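Local structure of fatty acid amide hydrolase (6KVR) at residues K44-E49 with F107-T112; V103-A108 with E128-A133; L352-P357 with D508-E513. The protein probably hydrolyses monocarboxylic acid amides, fatty acid amides among them, to the carboxylate and ammonium, as a member of the amidase family in Candida albicans. All coordinates share one frame; numbering follows the deposited sequence.

Contact 1: K44-E49 with F107-T112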
loop_
_atom_site.group_PDB
_atom_site.type_symbol
_atom_site.label_atom_id
_atom_site.label_comp_id
_atom_site.label_asym_id
_atom_site.label_seq_id
_atom_site.Cartn_x
_atom_site.Cartn_y
_atom_site.Cartn_z
ATOM N N LYS A 44 41.059 12.056 19.107
ATOM C CA LYS A 44 41.380 12.963 20.211
ATOM C C LYS A 44 41.580 14.400 19.734
ATOM O O LYS A 44 41.181 15.348 20.418
ATOM C CB LYS A 44 42.614 12.480 20.961
ATOM C CG LYS A 44 42.480 12.699 22.467
ATOM C CD LYS A 44 43.762 13.226 23.083
ATOM C CE LYS A 44 43.508 13.824 24.461
ATOM N NZ LYS A 44 44.691 14.614 24.932
ATOM N N ASN A 45 42.178 14.588 18.560
ATOM C CA ASN A 45 42.355 15.947 18.051
ATOM C C ASN A 45 41.022 16.658 17.840
ATOM O O ASN A 45 40.976 17.892 17.855
ATOM C CB ASN A 45 43.159 15.916 16.750
ATOM C CG ASN A 45 42.806 14.725 15.870
ATOM O OD1 ASN A 45 42.769 13.576 16.342
ATOM N ND2 ASN A 45 42.543 14.991 14.579
ATOM N N TYR A 46 39.932 15.909 17.648
ATOM C CA TYR A 46 38.608 16.499 17.481
ATOM C C TYR A 46 37.862 16.652 18.800
ATOM O O TYR A 46 36.761 17.217 18.814
ATOM C CB TYR A 46 37.762 15.664 16.517
ATOM C CG TYR A 46 38.192 15.753 15.079
ATOM C CD1 TYR A 46 39.124 16.704 14.660
ATOM C CD2 TYR A 46 37.672 14.879 14.131
ATOM C CE1 TYR A 46 39.523 16.779 13.332
ATOM C CE2 TYR A 46 38.061 14.950 12.801
ATOM C CZ TYR A 46 38.980 15.902 12.405
ATOM O OH TYR A 46 39.355 15.964 11.079
ATOM N N THR A 47 38.432 16.159 19.895
ATOM C CA THR A 47 37.796 16.208 21.198
ATOM C C THR A 47 38.248 17.470 21.937
ATOM O O THR A 47 39.077 18.248 21.456
ATOM C CB THR A 47 38.111 14.928 21.986
ATOM O OG1 THR A 47 37.064 14.680 22.932
ATOM C CG2 THR A 47 39.442 15.040 22.742
ATOM N N ILE A 48 37.698 17.661 23.133
ATOM C CA ILE A 48 37.900 18.880 23.903
ATOM C C ILE A 48 37.801 18.543 25.385
ATOM O O ILE A 48 37.270 17.498 25.770
ATOM C CB ILE A 48 36.883 19.956 23.433
ATOM C CG1 ILE A 48 37.486 20.762 22.276
ATOM C CG2 ILE A 48 36.288 20.796 24.580
ATOM C CD1 ILE A 48 36.598 21.819 21.762
ATOM N N GLU A 49 38.389 19.401 26.219
ATOM C CA GLU A 49 38.236 19.311 27.667
ATOM C C GLU A 49 36.943 20.024 28.055
ATOM O O GLU A 49 36.797 21.232 27.815
ATOM C CB GLU A 49 39.441 19.927 28.377
ATOM C CG GLU A 49 40.525 18.913 28.710
ATOM C CD GLU A 49 41.922 19.522 28.871
ATOM O OE1 GLU A 49 42.068 20.614 29.480
ATOM O OE2 GLU A 49 42.880 18.894 28.369
ATOM N N PHE A 107 32.672 18.425 9.101
ATOM C CA PHE A 107 31.554 17.705 9.695
ATOM C C PHE A 107 32.036 16.636 10.668
ATOM O O PHE A 107 31.448 16.452 11.742
ATOM C CB PHE A 107 30.688 17.094 8.589
ATOM C CG PHE A 107 29.753 18.076 7.958
ATOM C CD1 PHE A 107 28.589 18.453 8.609
ATOM C CD2 PHE A 107 30.045 18.640 6.723
ATOM C CE1 PHE A 107 27.736 19.367 8.042
ATOM C CE2 PHE A 107 29.198 19.560 6.149
ATOM C CZ PHE A 107 28.035 19.922 6.805
ATOM N N ALA A 108 33.117 15.938 10.323
ATOM C CA ALA A 108 33.650 14.914 11.216
ATOM C C ALA A 108 34.060 15.515 12.559
ATOM O O ALA A 108 33.768 14.953 13.628
ATOM C CB ALA A 108 34.838 14.215 10.551
ATOM N N HIS A 109 34.769 16.653 12.515
ATOM C CA HIS A 109 35.085 17.399 13.726
ATOM C C HIS A 109 33.811 17.780 14.477
ATOM O O HIS A 109 33.677 17.508 15.676
ATOM C CB HIS A 109 35.896 18.648 13.343
ATOM C CG HIS A 109 36.542 19.350 14.500
ATOM N ND1 HIS A 109 37.469 20.358 14.326
ATOM C CD2 HIS A 109 36.390 19.204 15.839
ATOM C CE1 HIS A 109 37.865 20.796 15.509
ATOM N NE2 HIS A 109 37.230 20.110 16.443
ATOM N N ARG A 110 32.847 18.390 13.778
ATOM C CA ARG A 110 31.636 18.841 14.455
ATOM C C ARG A 110 30.834 17.668 15.021
ATOM O O ARG A 110 30.189 17.815 16.068
ATOM C CB ARG A 110 30.785 19.688 13.502
ATOM C CG ARG A 110 29.758 20.588 14.207
ATOM C CD ARG A 110 29.267 21.745 13.321
ATOM N NE ARG A 110 28.069 22.382 13.867
ATOM C CZ ARG A 110 27.584 23.558 13.480
ATOM N NH1 ARG A 110 28.179 24.284 12.546
ATOM N NH2 ARG A 110 26.475 24.023 14.050
ATOM N N ALA A 111 30.896 16.492 14.372
ATOM C CA ALA A 111 30.166 15.326 14.871
ATOM C C ALA A 111 30.821 14.753 16.120
ATOM O O ALA A 111 30.127 14.263 17.020
ATOM C CB ALA A 111 30.056 14.255 13.778
ATOM N N THR A 112 32.157 14.799 16.200
ATOM C CA THR A 112 32.829 14.323 17.412
ATOM C C THR A 112 32.481 15.204 18.604
ATOM O O THR A 112 32.235 14.703 19.712
ATOM C CB THR A 112 34.349 14.288 17.205
ATOM O OG1 THR A 112 34.656 13.541 16.022
ATOM C CG2 THR A 112 35.039 13.633 18.385
#

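Contact 2: V103-A108 with E128-A133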
loop_
_atom_site.group_PDB
_atom_site.type_symbol
_atom_site.label_atom_id
_atom_site.label_comp_id
_atom_site.label_asym_id
_atom_site.label_seq_id
_atom_site.Cartn_x
_atom_site.Cartn_y
_atom_site.Cartn_z
ATOM N N VAL A 103 35.310 19.120 3.180
ATOM C CA VAL A 103 33.938 19.167 3.675
ATOM C C VAL A 103 33.707 18.072 4.711
ATOM O O VAL A 103 33.051 18.298 5.735
ATOM C CB VAL A 103 32.948 19.075 2.503
ATOM C CG1 VAL A 103 31.544 18.703 3.003
ATOM C CG2 VAL A 103 32.920 20.397 1.749
ATOM N N PHE A 104 34.285 16.887 4.492
ATOM C CA PHE A 104 34.129 15.797 5.449
ATOM C C PHE A 104 34.784 16.114 6.789
ATOM O O PHE A 104 34.206 15.846 7.851
ATOM C CB PHE A 104 34.718 14.512 4.881
ATOM C CG PHE A 104 34.695 13.376 5.856
ATOM C CD1 PHE A 104 33.508 12.721 6.144
ATOM C CD2 PHE A 104 35.846 12.997 6.519
ATOM C CE1 PHE A 104 33.492 11.690 7.047
ATOM C CE2 PHE A 104 35.833 11.969 7.424
ATOM C CZ PHE A 104 34.658 11.315 7.700
ATOM N N LYS A 105 36.006 16.652 6.762
ATOM C CA LYS A 105 36.758 16.867 7.997
ATOM C C LYS A 105 36.065 17.875 8.906
ATOM O O LYS A 105 36.131 17.756 10.138
ATOM C CB LYS A 105 38.176 17.336 7.673
ATOM C CG LYS A 105 38.957 16.406 6.759
ATOM C CD LYS A 105 40.453 16.673 6.828
ATOM C CE LYS A 105 41.237 15.408 7.103
ATOM N NZ LYS A 105 41.140 15.046 8.548
ATOM N N ALA A 106 35.408 18.882 8.324
ATOM C CA ALA A 106 34.667 19.829 9.150
ATOM C C ALA A 106 33.518 19.131 9.864
ATOM O O ALA A 106 33.411 19.188 11.095
ATOM C CB ALA A 106 34.159 20.990 8.301
ATOM N N PHE A 107 32.672 18.425 9.101
ATOM C CA PHE A 107 31.554 17.705 9.695
ATOM C C PHE A 107 32.036 16.636 10.668
ATOM O O PHE A 107 31.448 16.452 11.742
ATOM C CB PHE A 107 30.688 17.094 8.589
ATOM C CG PHE A 107 29.753 18.076 7.958
ATOM C CD1 PHE A 107 28.589 18.453 8.609
ATOM C CD2 PHE A 107 30.045 18.640 6.723
ATOM C CE1 PHE A 107 27.736 19.367 8.042
ATOM C CE2 PHE A 107 29.198 19.560 6.149
ATOM C CZ PHE A 107 28.035 19.922 6.805
ATOM N N ALA A 108 33.117 15.938 10.323
ATOM C CA ALA A 108 33.650 14.914 11.216
ATOM C C ALA A 108 34.060 15.515 12.559
ATOM O O ALA A 108 33.768 14.953 13.628
ATOM C CB ALA A 108 34.838 14.215 10.551
ATOM N N GLU A 128 37.216 5.449 8.014
ATOM C CA GLU A 128 36.558 4.949 6.812
ATOM C C GLU A 128 35.860 6.073 6.073
ATOM O O GLU A 128 35.858 6.107 4.839
ATOM C CB GLU A 128 35.554 3.858 7.163
ATOM C CG GLU A 128 36.137 2.647 7.864
ATOM C CD GLU A 128 35.048 1.680 8.288
ATOM O OE1 GLU A 128 34.074 1.525 7.523
ATOM O OE2 GLU A 128 35.152 1.093 9.384
ATOM N N GLY A 129 35.243 6.996 6.812
ATOM C CA GLY A 129 34.656 8.158 6.173
ATOM C C GLY A 129 35.673 8.930 5.353
ATOM O O GLY A 129 35.402 9.307 4.209
ATOM N N LEU A 130 36.869 9.143 5.915
ATOM C CA LEU A 130 37.915 9.879 5.204
ATOM C C LEU A 130 38.266 9.200 3.881
ATOM O O LEU A 130 38.353 9.856 2.834
ATOM C CB LEU A 130 39.156 10.015 6.100
ATOM C CG LEU A 130 40.309 10.811 5.471
ATOM C CD1 LEU A 130 39.800 12.158 4.954
ATOM C CD2 LEU A 130 41.514 10.985 6.424
ATOM N N LYS A 131 38.466 7.880 3.912
ATOM C CA LYS A 131 38.752 7.128 2.690
ATOM C C LYS A 131 37.633 7.269 1.663
ATOM O O LYS A 131 37.900 7.414 0.467
ATOM C CB LYS A 131 38.993 5.659 3.038
ATOM C CG LYS A 131 40.421 5.384 3.459
ATOM C CD LYS A 131 40.565 3.978 4.002
ATOM C CE LYS A 131 41.703 3.887 5.007
ATOM N NZ LYS A 131 43.001 4.292 4.402
ATOM N N GLN A 132 36.371 7.237 2.108
ATOM C CA GLN A 132 35.258 7.472 1.188
ATOM C C GLN A 132 35.338 8.858 0.563
ATOM O O GLN A 132 35.098 9.024 -0.637
ATOM C CB GLN A 132 33.920 7.336 1.907
ATOM C CG GLN A 132 33.598 5.994 2.470
ATOM C CD GLN A 132 32.311 6.049 3.267
ATOM O OE1 GLN A 132 31.270 6.463 2.744
ATOM N NE2 GLN A 132 32.379 5.660 4.547
ATOM N N ALA A 133 35.610 9.878 1.379
ATOM C CA ALA A 133 35.709 11.228 0.837
ATOM C C ALA A 133 36.855 11.333 -0.154
ATOM O O ALA A 133 36.758 12.072 -1.140
ATOM C CB ALA A 133 35.885 12.253 1.960
#

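Contact 3: L352-P357 with D508-E513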
loop_
_atom_site.group_PDB
_atom_site.type_symbol
_atom_site.label_atom_id
_atom_site.label_comp_id
_atom_site.label_asym_id
_atom_site.label_seq_id
_atom_site.Cartn_x
_atom_site.Cartn_y
_atom_site.Cartn_z
ATOM N N LEU A 352 -7.151 15.222 23.711
ATOM C CA LEU A 352 -6.655 14.226 24.653
ATOM C C LEU A 352 -5.756 14.820 25.725
ATOM O O LEU A 352 -6.008 14.619 26.916
ATOM C CB LEU A 352 -5.896 13.118 23.903
ATOM C CG LEU A 352 -6.706 12.516 22.758
ATOM C CD1 LEU A 352 -5.936 11.417 22.073
ATOM C CD2 LEU A 352 -8.048 11.999 23.277
ATOM N N VAL A 353 -4.702 15.536 25.335
ATOM C CA VAL A 353 -3.717 16.054 26.273
ATOM C C VAL A 353 -3.451 17.520 25.940
ATOM O O VAL A 353 -2.934 17.838 24.860
ATOM C CB VAL A 353 -2.409 15.239 26.257
ATOM C CG1 VAL A 353 -1.408 15.806 27.267
ATOM C CG2 VAL A 353 -2.682 13.749 26.560
ATOM N N ARG A 354 -3.775 18.399 26.885
ATOM C CA ARG A 354 -3.501 19.822 26.766
ATOM C C ARG A 354 -2.003 20.071 26.611
ATOM O O ARG A 354 -1.178 19.387 27.225
ATOM C CB ARG A 354 -4.054 20.533 28.008
ATOM C CG ARG A 354 -3.690 22.006 28.157
ATOM C CD ARG A 354 -4.176 22.565 29.492
ATOM N NE ARG A 354 -3.572 21.890 30.636
ATOM C CZ ARG A 354 -3.624 22.345 31.884
ATOM N NH1 ARG A 354 -4.224 23.490 32.176
ATOM N NH2 ARG A 354 -3.060 21.636 32.861
ATOM N N VAL A 355 -1.646 21.050 25.771
ATOM C CA VAL A 355 -0.244 21.370 25.538
ATOM C C VAL A 355 0.207 22.373 26.592
ATOM O O VAL A 355 -0.606 23.064 27.211
ATOM C CB VAL A 355 0.026 21.901 24.104
ATOM C CG1 VAL A 355 -0.417 20.887 23.060
ATOM C CG2 VAL A 355 -0.659 23.251 23.859
ATOM N N SER A 356 1.525 22.426 26.806
ATOM C CA SER A 356 2.137 23.277 27.813
ATOM C C SER A 356 2.340 24.690 27.269
ATOM O O SER A 356 2.246 24.918 26.062
ATOM C CB SER A 356 3.458 22.656 28.260
ATOM O OG SER A 356 4.481 22.945 27.323
ATOM N N PRO A 357 2.634 25.659 28.143
ATOM C CA PRO A 357 2.647 27.077 27.732
ATOM C C PRO A 357 3.554 27.377 26.548
ATOM O O PRO A 357 3.139 28.135 25.658
ATOM C CB PRO A 357 3.116 27.800 29.001
ATOM C CG PRO A 357 2.478 26.979 30.093
ATOM C CD PRO A 357 2.603 25.537 29.618
ATOM N N ASP A 508 6.782 31.474 29.905
ATOM C CA ASP A 508 6.053 30.241 29.596
ATOM C C ASP A 508 5.677 29.515 30.892
ATOM O O ASP A 508 6.217 28.466 31.234
ATOM C CB ASP A 508 6.884 29.352 28.673
ATOM C CG ASP A 508 7.032 29.936 27.265
ATOM O OD1 ASP A 508 6.029 30.469 26.748
ATOM O OD2 ASP A 508 8.140 29.868 26.671
ATOM N N LYS A 509 4.713 30.082 31.616
ATOM C CA LYS A 509 4.226 29.453 32.837
ATOM C C LYS A 509 2.712 29.361 32.795
ATOM O O LYS A 509 2.046 30.032 32.002
ATOM C CB LYS A 509 4.679 30.195 34.111
ATOM C CG LYS A 509 4.518 31.696 34.102
ATOM C CD LYS A 509 5.526 32.352 35.037
ATOM C CE LYS A 509 5.001 33.674 35.600
ATOM N NZ LYS A 509 4.202 34.481 34.621
ATOM N N TRP A 510 2.179 28.476 33.634
ATOM C CA TRP A 510 0.740 28.279 33.681
ATOM C C TRP A 510 0.074 29.562 34.163
ATOM O O TRP A 510 0.612 30.270 35.013
ATOM C CB TRP A 510 0.391 27.117 34.619
ATOM C CG TRP A 510 0.873 25.728 34.198
ATOM C CD1 TRP A 510 1.809 24.959 34.836
ATOM C CD2 TRP A 510 0.410 24.940 33.078
ATOM N NE1 TRP A 510 1.958 23.747 34.184
ATOM C CE2 TRP A 510 1.125 23.721 33.095
ATOM C CE3 TRP A 510 -0.532 25.151 32.058
ATOM C CZ2 TRP A 510 0.919 22.716 32.141
ATOM C CZ3 TRP A 510 -0.730 24.141 31.099
ATOM C CH2 TRP A 510 -0.008 22.946 31.154
ATOM N N THR A 511 -1.092 29.869 33.614
ATOM C CA THR A 511 -1.883 30.974 34.130
ATOM C C THR A 511 -2.797 30.511 35.260
ATOM O O THR A 511 -2.903 29.318 35.563
ATOM C CB THR A 511 -2.724 31.596 33.027
ATOM O OG1 THR A 511 -3.942 30.850 32.903
ATOM C CG2 THR A 511 -1.965 31.600 31.710
ATOM N N GLU A 512 -3.478 31.485 35.880
ATOM C CA GLU A 512 -4.411 31.166 36.956
ATOM C C GLU A 512 -5.645 30.464 36.415
ATOM O O GLU A 512 -6.202 29.578 37.071
ATOM C CB GLU A 512 -4.799 32.436 37.718
ATOM C CG GLU A 512 -5.480 32.198 39.074
ATOM C CD GLU A 512 -4.517 31.768 40.178
ATOM O OE1 GLU A 512 -3.624 30.924 39.931
ATOM O OE2 GLU A 512 -4.645 32.292 41.304
ATOM N N GLU A 513 -6.079 30.837 35.212
ATOM C CA GLU A 513 -7.116 30.067 34.541
ATOM C C GLU A 513 -6.646 28.643 34.254
ATOM O O GLU A 513 -7.435 27.698 34.333
ATOM C CB GLU A 513 -7.532 30.767 33.249
ATOM C CG GLU A 513 -8.782 30.177 32.586
ATOM C CD GLU A 513 -10.018 30.219 33.492
ATOM O OE1 GLU A 513 -10.157 31.190 34.281
ATOM O OE2 GLU A 513 -10.861 29.293 33.397
#

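Contact 1: K44-E49 with F107-T112
Tyr46, the last residue of a 3-10 turn (44-46), faces His109 on helix 100-118 with 5.2 Å between their CA atoms. This is a partly buried loop-on-helix contact in the amidase fold, built round an offset stack of tyrosine on histidine. A backbone bond from Thr47 N to Lys44 O closes the turn, and the CB of Tyr46 points to the helix. Its ring lies flat on His109, nearly parallel to the imidazole at 10° and with 4.7 Å between the ring centroids. Methylene rather than imidazole fills the middle of the tyrosine face: His109 CB stands 3.9 Å from the Tyr46 centroid, a CH-pi contact almost on the ring normal. With CG anti to the backbone N (chi1 -167°), the imidazole of His109 is set beside that point, and its CG reaches Tyr46 CD1 at 3.7 Å. Histidine suits the place because its flat ring stacks while its polar rim serves another partner: ND1 is hydrogen-bonded to Glu78, which helps fix the rotation of the imidazole. Tyrosine supplies a broad aromatic face. At one flank of that ring, Ala108 CB meets Tyr46 CE2 at 4.0 Å, small enough to let the aromatic ring lie close to the helix. Thr112, one turn further on, packs its CB against Tyr46 CB at 3.7 Å and brings OG1 to the edge of the ring, near its plane. Beyond the turn, Ile48 O is hydrogen-bonded to Gln116 NE2 of the same helix, a second tie for the loop. The hydroxyl of Thr112 is occupied within the helix: OG1 donates to Ala108 O at 2.9 Å, from the opposite face of the carbonyl plane to Thr112 N.

Contact 2: V103-A108 with E128-A133
Phe104 and Ala133 mark the nearest backbone approach, their CA atoms 6.7 Å apart, where two consecutive helices of the amidase fold, 100-118 and 126-143, run almost antiparallel at 157° with axes 10.0 Å apart at closest. Phe104 makes most of the contacts between them. Its CG lies anti to the backbone N (chi1 175°), which carries the ring across to the second helix, where one face rests on the backbone of Gly129. Phe104 CZ comes within 3.5 Å of Gly129 C, toward the rim of the ring. Glycine suits this position because it has no side chain to stand between the phenyl face and the main chain. The opposite face is covered by Ala108 CB, one turn along from Phe104, so the ring is held between its own helix and the neighbour. Tyr198 meets it edge-to-face as well. Phe104 CE2 comes to 3.4 Å from Leu130 N, obliquely to the ring, and to 4.1 Å from Leu130 CB, so the ring sits on the Gly129-Leu130 peptide. One turn after Gly129, the methyl of Ala133 packs on Phe104 CB at 3.9 Å; alanine is short enough for the helices to approach here. At the exposed margin Lys105 CE passes Leu130 CD1 at 4.2 Å, and its NZ makes a weak hydrogen bond to Tyr46 OH. Each backbone keeps its own helical bonds. The union of the two helices therefore rests here on shape and van der Waals contact, with one aromatic ring as the main filler.

Contact 3: L352-P357 with D508-E513
Contact 3 is a sandwich in which the indole of Trp510 lies between Arg354 and Pro357, near the protein surface. It joins the loop that follows strand 343-346 and enters helix 357-372 to the loop leading into helix 512-515. Arg354 and Trp510 extend their side chains from opposite directions. The guanidinium lies on the six-membered ring with the centres 4.1 Å apart and the planes at 27°; Arg354 CZ stands 3.5 Å from Trp510 CZ3, the ring atom beneath the centre of the cation. The arginine chain bends at chi3 (61°), which folds the flat group over the indole. Its polar rim remains available for bonding: NE is hydrogen-bonded to Asn528, so the stack and a bond together limit rotation of the group. Over the other indole face comes Pro357, whose CD lies 3.8 Å from the centroid of the six-membered ring and only 6° off the normal, a CH-pi contact. The side chains of Pro357 and Trp510 cross at about a right angle. The proline also packs on the main chain just before Trp510: Pro357 CB is 3.6 Å from Asp508 C, and Pro357 CG is 3.6 Å from Lys509 C. Proline fits here as the first residue of helix 357-372, where the lack of an N-H costs no helical bond. Ser356 stands at the N-cap position without a capping bond from its side chain; its OG is hydrogen-bonded to Asn470. Asp508 forms a salt bridge with Arg361 of that helix. Tryptophan offers an electron-rich surface to both neighbours, and the positive charge of Arg354 over one face probably adds electrostatic attraction to the dispersion that holds the proline on the other.

In the fold
Contacts 1 and 2, centres 12 Å apart, share helix 100-118: residues 44-49 cover one side of it and helix 126-143 another. Ala108 serves both, its CB touching Tyr46 in contact 1 and covering the Phe104 ring in contact 2, and Tyr46 OH meets Lys105 NZ at 3.2 Å, a weak hydrogen bond. Short strand 123-124, at one end of the central mixed sheet, links the two helices. Contact 3 involves the loop that follows strand 343-346, next to the last strand at the far end; its centre is about 40 Å from that of contact 1 and 45 Å from that of contact 2, across the chain's centre. All three lie away from the predicted catalytic residues Lys158, Ser233 and Ser257.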